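Local atomic coordinates of RING-type domain-containing protein (Chaetomium thermophilum, PDB entry 6Z3U), a protein that probably activates a cyclin-dependent kinase as the MAT1-type subunit of the CDK-activating kinase complex, represented here by its C-terminal region without the zinc-binding RING domain. Residues Met9-Pro13 and Ser14-Val18; Glu21-His24 and Pro25-Lys29. One frame throughout, in Å; residues are numbered along the deposited sequence.

Contact 1 (Met9-Pro13 and Ser14-Val18); sequences MEFVP and SRYRV
The contact sits in the irregular loop that leads toward helix 25-31 in this C-terminal region of the MAT1-type subunit, where the chain turns at Ser14 and Arg15, bringing Tyr16 back so that Pro13 sits on one face of its ring. Pro13 CB lies over one face of the Tyr16 ring, 3.5 Å from its centroid and 20° off the ring normal, a CH-pi contact. It stands off-centre, toward the rim near CE1 and CZ, with Pro13 CB to Tyr16 CE1 at 3.4 Å. What brings the phenol against the proline is the first torsion of Tyr16: CG stands between its own backbone N and carbonyl carbon (chi1 73°), turning the ring back along the preceding residues. Beyond the proline, the hydroxyl reaches Phe11 at its edge, near the ring plane, and Tyr16 OH is 3.5 Å from Phe11 CE2. The two side chains cross at about a right angle. Phe52 and Phe55 of the same chain meet the rings of Phe11 and Tyr16 respectively, while Arg11 of the cyclin chain makes a cation-pi contact with Phe11. Ser14 turns outward, its OG taking a hydrogen bond from the backbone N of Ser7 of the cyclin chain. No hydrogen bond joins the two halves of this bend, so its internal cohesion is apolar and aromatic, while the polar bonds of Ser14 are made to the cyclin.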
loop_
_atom_site.group_PDB
_atom_site.type_symbol
_atom_site.label_atom_id
_atom_site.label_comp_id
_atom_site.label_asym_id
_atom_site.label_seq_id
_atom_site.Cartn_x
_atom_site.Cartn_y
_atom_site.Cartn_z
ATOM N N MET C 9 -6.757 -18.502 8.161
ATOM C CA MET C 9 -5.830 -17.535 7.593
ATOM C C MET C 9 -4.751 -17.102 8.576
ATOM O O MET C 9 -3.951 -16.219 8.243
ATOM C CB MET C 9 -6.593 -16.297 7.101
ATOM C CG MET C 9 -7.703 -16.591 6.108
ATOM S SD MET C 9 -7.085 -16.987 4.463
ATOM C CE MET C 9 -8.566 -17.637 3.690
ATOM N N GLU C 10 -4.708 -17.687 9.771
ATOM C CA GLU C 10 -3.734 -17.271 10.770
ATOM C C GLU C 10 -2.319 -17.400 10.220
ATOM O O GLU C 10 -1.941 -18.444 9.679
ATOM C CB GLU C 10 -3.885 -18.101 12.045
ATOM C CG GLU C 10 -2.948 -17.669 13.165
ATOM C CD GLU C 10 -3.114 -18.497 14.424
ATOM O OE1 GLU C 10 -2.678 -18.033 15.498
ATOM O OE2 GLU C 10 -3.687 -19.604 14.340
ATOM N N PHE C 11 -1.544 -16.328 10.349
ATOM C CA PHE C 11 -0.154 -16.317 9.915
ATOM C C PHE C 11 0.739 -16.717 11.083
ATOM O O PHE C 11 0.772 -16.029 12.109
ATOM C CB PHE C 11 0.246 -14.941 9.388
ATOM C CG PHE C 11 1.725 -14.784 9.181
ATOM C CD1 PHE C 11 2.362 -15.428 8.132
ATOM C CD2 PHE C 11 2.479 -14.004 10.039
ATOM C CE1 PHE C 11 3.723 -15.290 7.941
ATOM C CE2 PHE C 11 3.840 -13.863 9.855
ATOM C CZ PHE C 11 4.463 -14.507 8.804
ATOM N N VAL C 12 1.453 -17.826 10.926
ATOM C CA VAL C 12 2.390 -18.307 11.939
ATOM C C VAL C 12 3.773 -18.403 11.304
ATOM O O VAL C 12 4.019 -19.316 10.503
ATOM C CB VAL C 12 1.946 -19.660 12.518
ATOM C CG1 VAL C 12 0.874 -19.449 13.570
ATOM C CG2 VAL C 12 1.434 -20.578 11.414
ATOM N N PRO C 13 4.702 -17.499 11.621
ATOM C CA PRO C 13 6.017 -17.549 10.975
ATOM C C PRO C 13 6.727 -18.866 11.248
ATOM O O PRO C 13 6.533 -19.502 12.287
ATOM C CB PRO C 13 6.767 -16.364 11.597
ATOM C CG PRO C 13 6.065 -16.095 12.880
ATOM C CD PRO C 13 4.628 -16.424 12.628
ATOM N N SER C 14 7.558 -19.274 10.289
ATOM C CA SER C 14 8.230 -20.566 10.329
ATOM C C SER C 14 9.680 -20.467 10.790
ATOM O O SER C 14 10.115 -21.259 11.630
ATOM C CB SER C 14 8.172 -21.226 8.945
ATOM O OG SER C 14 6.833 -21.400 8.516
ATOM N N ARG C 15 10.437 -19.509 10.260
ATOM C CA ARG C 15 11.866 -19.417 10.518
ATOM C C ARG C 15 12.221 -18.381 11.574
ATOM O O ARG C 15 13.402 -18.228 11.899
ATOM C CB ARG C 15 12.612 -19.080 9.222
ATOM C CG ARG C 15 12.338 -20.037 8.078
ATOM C CD ARG C 15 13.459 -20.016 7.055
ATOM N NE ARG C 15 13.119 -20.805 5.874
ATOM C CZ ARG C 15 12.371 -20.358 4.867
ATOM N NH1 ARG C 15 11.875 -19.127 4.892
ATOM N NH2 ARG C 15 12.112 -21.147 3.834
ATOM N N TYR C 16 11.238 -17.666 12.118
ATOM C CA TYR C 16 11.521 -16.640 13.109
ATOM C C TYR C 16 10.371 -16.556 14.101
ATOM O O TYR C 16 9.276 -17.072 13.864
ATOM C CB TYR C 16 11.760 -15.275 12.451
ATOM C CG TYR C 16 10.511 -14.616 11.908
ATOM C CD1 TYR C 16 10.072 -14.871 10.616
ATOM C CD2 TYR C 16 9.780 -13.724 12.684
ATOM C CE1 TYR C 16 8.935 -14.267 10.115
ATOM C CE2 TYR C 16 8.643 -13.115 12.190
ATOM C CZ TYR C 16 8.227 -13.388 10.906
ATOM O OH TYR C 16 7.093 -12.784 10.412
ATOM N N ARG C 17 10.647 -15.898 15.223
ATOM C CA ARG C 17 9.674 -15.694 16.287
ATOM C C ARG C 17 9.887 -14.324 16.909
ATOM O O ARG C 17 11.015 -13.966 17.259
ATOM C CB ARG C 17 9.787 -16.807 17.334
ATOM C CG ARG C 17 11.179 -16.954 17.934
ATOM C CD ARG C 17 11.302 -18.253 18.723
ATOM N NE ARG C 17 12.603 -18.395 19.373
ATOM C CZ ARG C 17 13.669 -18.951 18.799
ATOM N NH1 ARG C 17 13.595 -19.423 17.560
ATOM N NH2 ARG C 17 14.812 -19.040 19.465
ATOM N N VAL C 18 8.801 -13.564 17.043
ATOM C CA VAL C 18 8.847 -12.208 17.582
ATOM C C VAL C 18 8.669 -12.323 19.091
ATOM O O VAL C 18 7.555 -12.500 19.587
ATOM C CB VAL C 18 7.779 -11.312 16.951
ATOM C CG1 VAL C 18 7.744 -9.952 17.635
ATOM C CG2 VAL C 18 8.029 -11.154 15.459
#

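Contact 2 (Glu21-His24 and Pro25-Lys29); sequences ELNH and PSLDK
Pro25 opens the second segment by laying CD over one face of the His24 ring, 3.6 Å from its centroid, a CH-pi contact at the start of helix 25-31. Next comes Ser26, whose backbone N donates to His24 ND1 at 3.1 Å, an N-cap bond in which the donor is tilted 16° from the imidazole plane. The torsion that carries ND1 there places CG of His24 opposite its backbone N (chi1 -171°). Across the ring, NE2 is hydrogen-bonded to Glu214 of the cyclin chain. Leu27 N then donates to His24 O at 2.8 Å, coming from above the carbonyl plane, and the leucine side chain runs past the amide of Asn23, with CD1 3.4 Å from Asn23 OD1. That same OD1 takes a weak bond from His24 N. Asp28 closes the group: its OD1 receives a weak, bent bond of 3.1 Å from Asn23 ND2, with the amide and carboxylate planes 50° apart. A phenylalanine in place of His24 would probably leave Ser26 N without its cap and Glu214 of the cyclin without its imidazole partner. Through its two ring nitrogens, His24 thus joins the first turn of the helix to the cyclin, and a nearby carboxylate would probably polarise the imidazole so that ND1 accepts more readily.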
loop_
_atom_site.group_PDB
_atom_site.type_symbol
_atom_site.label_atom_id
_atom_site.label_comp_id
_atom_site.label_asym_id
_atom_site.label_seq_id
_atom_site.Cartn_x
_atom_site.Cartn_y
_atom_site.Cartn_z
ATOM N N GLU C 21 12.049 -9.779 24.009
ATOM C CA GLU C 21 13.370 -9.196 24.207
ATOM C C GLU C 21 13.850 -8.366 23.024
ATOM O O GLU C 21 14.856 -7.661 23.155
ATOM C CB GLU C 21 14.397 -10.298 24.488
ATOM C CG GLU C 21 14.700 -11.181 23.287
ATOM C CD GLU C 21 15.647 -12.318 23.620
ATOM O OE1 GLU C 21 15.170 -13.373 24.089
ATOM O OE2 GLU C 21 16.868 -12.155 23.411
ATOM N N LEU C 22 13.170 -8.427 21.882
ATOM C CA LEU C 22 13.599 -7.660 20.720
ATOM C C LEU C 22 13.399 -6.169 20.964
ATOM O O LEU C 22 12.323 -5.735 21.386
ATOM C CB LEU C 22 12.822 -8.103 19.481
ATOM C CG LEU C 22 13.034 -9.553 19.041
ATOM C CD1 LEU C 22 12.105 -9.907 17.894
ATOM C CD2 LEU C 22 14.481 -9.790 18.641
ATOM N N ASN C 23 14.442 -5.384 20.701
ATOM C CA ASN C 23 14.359 -3.932 20.782
ATOM C C ASN C 23 15.586 -3.342 20.104
ATOM O O ASN C 23 16.605 -4.017 19.927
ATOM C CB ASN C 23 14.259 -3.443 22.231
ATOM C CG ASN C 23 13.804 -1.997 22.328
ATOM O OD1 ASN C 23 13.173 -1.474 21.412
ATOM N ND2 ASN C 23 14.130 -1.343 23.436
ATOM N N HIS C 24 15.477 -2.063 19.737
ATOM C CA HIS C 24 16.526 -1.350 19.023
ATOM C C HIS C 24 16.661 0.027 19.667
ATOM O O HIS C 24 15.638 0.694 19.914
ATOM C CB HIS C 24 16.191 -1.226 17.534
ATOM C CG HIS C 24 17.318 -0.706 16.698
ATOM N ND1 HIS C 24 17.683 0.622 16.682
ATOM C CD2 HIS C 24 18.156 -1.335 15.840
ATOM C CE1 HIS C 24 18.700 0.789 15.856
ATOM N NE2 HIS C 24 19.006 -0.384 15.332
ATOM N N PRO C 25 17.883 0.487 19.952
ATOM C CA PRO C 25 18.023 1.752 20.694
ATOM C C PRO C 25 17.374 2.935 20.001
ATOM O O PRO C 25 16.994 3.904 20.672
ATOM C CB PRO C 25 19.544 1.927 20.810
ATOM C CG PRO C 25 20.113 1.099 19.706
ATOM C CD PRO C 25 19.190 -0.070 19.561
ATOM N N SER C 26 17.248 2.894 18.672
ATOM C CA SER C 26 16.558 3.965 17.963
ATOM C C SER C 26 15.104 4.080 18.403
ATOM O O SER C 26 14.513 5.163 18.312
ATOM C CB SER C 26 16.639 3.731 16.453
ATOM O OG SER C 26 15.920 2.571 16.073
ATOM N N LEU C 27 14.509 2.980 18.876
ATOM C CA LEU C 27 13.134 3.037 19.360
ATOM C C LEU C 27 13.042 3.732 20.712
ATOM O O LEU C 27 12.037 4.389 21.003
ATOM C CB LEU C 27 12.551 1.628 19.470
ATOM C CG LEU C 27 12.202 0.901 18.173
ATOM C CD1 LEU C 27 11.672 -0.490 18.482
ATOM C CD2 LEU C 27 11.183 1.691 17.375
ATOM N N ASP C 28 14.078 3.595 21.544
ATOM C CA ASP C 28 14.030 4.135 22.897
ATOM C C ASP C 28 13.615 5.601 22.918
ATOM O O ASP C 28 12.926 6.036 23.848
ATOM C CB ASP C 28 15.395 3.962 23.569
ATOM C CG ASP C 28 15.827 2.507 23.648
ATOM O OD1 ASP C 28 14.982 1.621 23.389
ATOM O OD2 ASP C 28 17.009 2.252 23.968
ATOM N N LYS C 29 14.008 6.377 21.903
ATOM C CA LYS C 29 13.675 7.797 21.907
ATOM C C LYS C 29 12.165 8.003 21.874
ATOM O O LYS C 29 11.635 8.902 22.538
ATOM C CB LYS C 29 14.313 8.519 20.715
ATOM C CG LYS C 29 15.507 7.829 20.066
ATOM C CD LYS C 29 16.198 8.744 19.057
ATOM C CE LYS C 29 15.313 9.058 17.857
ATOM N NZ LYS C 29 15.215 7.922 16.902
#

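Contacts 1 and 2 follow one another along the chain, the first closing at Val18 and the second opening at Glu21, with centres about 22 Å apart on opposite sides of the chain's centre. Contact 1 is wholly loop, whereas contact 2 passes from that loop into helix 25-31. They meet lightly, Arg17 O lying 4.3 Å from Leu22 CD1. Helix 43-55 is their common support: Tyr16 and Val18 pack on it from contact 1, Leu22 and Leu27 from contact 2, and Met51 touches Tyr16, Val18 and Leu22. Both also touch the cyclin and the kinase chains, consistent with a subunit that helps hold the two together.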